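Local atomic coordinates of stage III sporulation protein AF (Bacillus subtilis, PDB entry 6DCS), a protein that forms part of a channel essential for sporulation, this piece being a ring-building-motif domain that probably helps the complex assemble. Residues T57-M62 with T114-G119. Sequence-based numbering, arbitrary orientation.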
ATOM      1  N   THR A  57      -6.147   5.361   8.536  1.00 46.89           N
ATOM      2  CA  THR A  57      -6.022   4.647   7.270  1.00 51.04           C
ATOM      3  C   THR A  57      -4.569   4.627   6.825  1.00 50.29           C
ATOM      4  O   THR A  57      -3.734   5.392   7.309  1.00 48.22           O
ATOM      5  CB  THR A  57      -6.843   5.238   6.095  1.00 51.44           C
ATOM      6  OG1 THR A  57      -6.243   6.463   5.650  1.00 52.38           O
ATOM      7  CG2 THR A  57      -8.292   5.450   6.435  1.00 50.99           C
ATOM      8  N   ILE A  58      -4.296   3.713   5.883  1.00 49.45           N
ATOM      9  CA  ILE A  58      -2.975   3.422   5.348  1.00 47.54           C
ATOM     10  C   ILE A  58      -3.109   2.986   3.900  1.00 52.63           C
ATOM     11  O   ILE A  58      -3.624   1.895   3.615  1.00 52.24           O
ATOM     12  CB  ILE A  58      -2.260   2.317   6.145  1.00 49.81           C
ATOM     13  CG1 ILE A  58      -2.364   2.572   7.641  1.00 48.39           C
ATOM     14  CG2 ILE A  58      -0.824   2.202   5.686  1.00 44.43           C
ATOM     15  CD1 ILE A  58      -1.844   1.489   8.496  1.00 46.52           C
ATOM     16  N   SER A  59      -2.638   3.824   2.979  1.00 55.30           N
ATOM     17  CA  SER A  59      -2.592   3.463   1.572  1.00 55.68           C
ATOM     18  C   SER A  59      -1.185   3.024   1.171  1.00 53.84           C
ATOM     19  O   SER A  59      -0.195   3.674   1.525  1.00 53.23           O
ATOM     20  CB  SER A  59      -3.048   4.632   0.723  1.00 53.26           C
ATOM     21  OG  SER A  59      -4.454   4.595   0.643  1.00 66.24           O
ATOM     22  N   VAL A  60      -1.105   1.926   0.417  1.00 53.11           N
ATOM     23  CA  VAL A  60       0.173   1.378  -0.031  1.00 58.12           C
ATOM     24  C   VAL A  60       0.186   1.188  -1.543  1.00 59.38           C
ATOM     25  O   VAL A  60      -0.711   0.555  -2.107  1.00 61.26           O
ATOM     26  CB  VAL A  60       0.502   0.047   0.652  1.00 51.95           C
ATOM     27  CG1 VAL A  60       1.943  -0.303   0.364  1.00 54.88           C
ATOM     28  CG2 VAL A  60       0.240   0.139   2.149  1.00 49.47           C
ATOM     29  N   TYR A  61       1.228   1.698  -2.185  1.00 59.68           N
ATOM     30  CA  TYR A  61       1.381   1.633  -3.629  1.00 64.55           C
ATOM     31  C   TYR A  61       2.563   0.721  -3.908  1.00 66.36           C
ATOM     32  O   TYR A  61       3.687   1.023  -3.493  1.00 61.53           O
ATOM     33  CB  TYR A  61       1.574   3.044  -4.210  1.00 69.40           C
ATOM     34  CG  TYR A  61       0.342   3.950  -4.034  1.00 66.89           C
ATOM     35  CD1 TYR A  61       0.077   4.578  -2.820  1.00 63.76           C
ATOM     36  CD2 TYR A  61      -0.560   4.148  -5.070  1.00 63.13           C
ATOM     37  CE1 TYR A  61      -1.055   5.379  -2.646  1.00 63.34           C
ATOM     38  CE2 TYR A  61      -1.677   4.934  -4.905  1.00 68.73           C
ATOM     39  CZ  TYR A  61      -1.934   5.558  -3.694  1.00 69.59           C
ATOM     40  OH  TYR A  61      -3.079   6.355  -3.556  1.00 69.70           O
ATOM     41  N   MET A  62       2.295  -0.412  -4.565  1.00 71.66           N
ATOM     42  CA  MET A  62       3.267  -1.487  -4.730  1.00 76.14           C
ATOM     43  C   MET A  62       3.901  -1.395  -6.105  1.00 80.05           C
ATOM     44  O   MET A  62       3.202  -1.176  -7.095  1.00 84.62           O
ATOM     45  CB  MET A  62       2.605  -2.849  -4.553  1.00 78.90           C
ATOM     46  CG  MET A  62       2.343  -3.222  -3.093  1.00 75.21           C
ATOM     47  SD  MET A  62       3.619  -2.739  -1.916  1.00 72.94           S
ATOM     48  CE  MET A  62       4.856  -4.013  -2.214  1.00 80.15           C
ATOM     49  N   THR A 114      -5.442  -0.025   2.504  1.00 52.53           N
ATOM     50  CA  THR A 114      -5.737  -0.098   1.083  1.00 60.85           C
ATOM     51  C   THR A 114      -4.444  -0.424   0.371  1.00 59.03           C
ATOM     52  O   THR A 114      -3.415   0.181   0.668  1.00 60.37           O
ATOM     53  CB  THR A 114      -6.327   1.211   0.542  1.00 60.92           C
ATOM     54  OG1 THR A 114      -7.431   1.617   1.362  1.00 64.95           O
ATOM     55  CG2 THR A 114      -6.820   1.030  -0.907  1.00 64.21           C
ATOM     56  N   VAL A 115      -4.496  -1.352  -0.574  1.00 63.01           N
ATOM     57  CA  VAL A 115      -3.325  -1.711  -1.365  1.00 64.17           C
ATOM     58  C   VAL A 115      -3.613  -1.298  -2.797  1.00 63.43           C
ATOM     59  O   VAL A 115      -4.529  -1.840  -3.427  1.00 67.48           O
ATOM     60  CB  VAL A 115      -3.003  -3.214  -1.275  1.00 57.77           C
ATOM     61  CG1 VAL A 115      -1.854  -3.569  -2.215  1.00 62.89           C
ATOM     62  CG2 VAL A 115      -2.687  -3.610   0.139  1.00 49.00           C
ATOM     63  N   HIS A 116      -2.837  -0.347  -3.316  1.00 62.05           N
ATOM     64  CA  HIS A 116      -2.942   0.068  -4.712  1.00 68.39           C
ATOM     65  C   HIS A 116      -1.848  -0.616  -5.527  1.00 70.93           C
ATOM     66  O   HIS A 116      -0.659  -0.534  -5.197  1.00 71.22           O
ATOM     67  CB  HIS A 116      -2.867   1.593  -4.851  1.00 69.95           C
ATOM     68  CG  HIS A 116      -4.058   2.314  -4.290  1.00 65.80           C
ATOM     69  ND1 HIS A 116      -5.270   2.375  -4.945  1.00 70.93           N
ATOM     70  CD2 HIS A 116      -4.231   2.980  -3.124  1.00 65.14           C
ATOM     71  CE1 HIS A 116      -6.136   3.050  -4.209  1.00 69.27           C
ATOM     72  NE2 HIS A 116      -5.530   3.433  -3.099  1.00 68.41           N
ATOM     73  N   MET A 117      -2.259  -1.292  -6.590  1.00 81.24           N
ATOM     74  CA  MET A 117      -1.395  -2.215  -7.312  1.00 85.66           C
ATOM     75  C   MET A 117      -0.878  -1.569  -8.595  1.00 95.04           C
ATOM     76  O   MET A 117      -1.187  -1.988  -9.709  1.00 97.68           O
ATOM     77  CB  MET A 117      -2.153  -3.503  -7.620  1.00 87.50           C
ATOM     78  CG  MET A 117      -1.660  -4.739  -6.885  1.00 91.17           C
ATOM     79  SD  MET A 117       0.120  -4.786  -6.638  1.00 91.48           S
ATOM     80  CE  MET A 117       0.704  -4.581  -8.332  1.00 97.58           C
ATOM     81  N   GLU A 118      -0.072  -0.529  -8.437  1.00 99.15           N
ATOM     82  CA  GLU A 118       0.407   0.146  -9.630  1.00101.02           C
ATOM     83  C   GLU A 118       1.542  -0.664 -10.251  1.00103.41           C
ATOM     84  O   GLU A 118       2.233  -1.434  -9.572  1.00 99.01           O
ATOM     85  CB  GLU A 118       0.828   1.586  -9.319  1.00106.04           C
ATOM     86  CG  GLU A 118      -0.145   2.683  -9.870  1.00106.50           C
ATOM     87  CD  GLU A 118      -0.388   2.651 -11.399  1.00111.08           C
ATOM     88  OE1 GLU A 118      -0.177   1.606 -12.062  1.00111.59           O
ATOM     89  OE2 GLU A 118      -0.797   3.704 -11.943  1.00113.11           O
ATOM     90  N   GLY A 119       1.706  -0.513 -11.563  1.00106.23           N
ATOM     91  CA  GLY A 119       2.321  -1.583 -12.321  1.00108.05           C
ATOM     92  C   GLY A 119       1.360  -2.736 -12.504  1.00106.15           C
ATOM     93  O   GLY A 119       1.795  -3.887 -12.664  1.00106.48           O
TER
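Tyr61 and His116 each set CG anti to the carbonyl carbon (chi1 -65° and -68°), and these matching torsions, on side chains that rise from the same face of the sheet, bring the ring of His116 alongside that of Tyr61. They sit in the ring-building-motif fold, where 55-63 is the middle strand of the sheet and 113-116 runs parallel to it, joined through helix 81-106, which packs on one face of the sheet. The strands pair in parallel register: Ile58 O accepts from Thr114 N, Val60 N donates to Thr114 O, Val60 O takes His116 N, and Met62 N reaches His116 O at 3.0 Å. Val60 is thus held through both its N and its O.

The ring planes are only 16° apart but slid, with centroids separated by 4.7 Å, and overlap little. CD2 of His116 lies over a face of Tyr61, 3.5 Å from CZ, while His116 CB approaches Tyr61 CD2. A tyrosine suits this partly exposed place because its ring lies along His116 while its OH hydrogen-bonds Lys42; Arg40 makes a cation-pi contact with the same ring. A leucine at Tyr61 would probably leave His116 without its flat neighbour and Lys42 without the hydroxyl.

On the same face, small Ser59 fits beside Thr114, its OG 3.9 Å from Thr114 CB, and Thr114 OG1 turns to the chain's C-terminal carboxylate at Glu126.

Val60, Val115 and Met62 are buried, as suits apolar side chains; branched valines fit the extended backbone. Helix 81-106 meets Val115 through Gln99 and Met62 through Ile98. Beyond the last bridge the bent chain of Met117 brings its SD to 3.8 Å from Met62 CB.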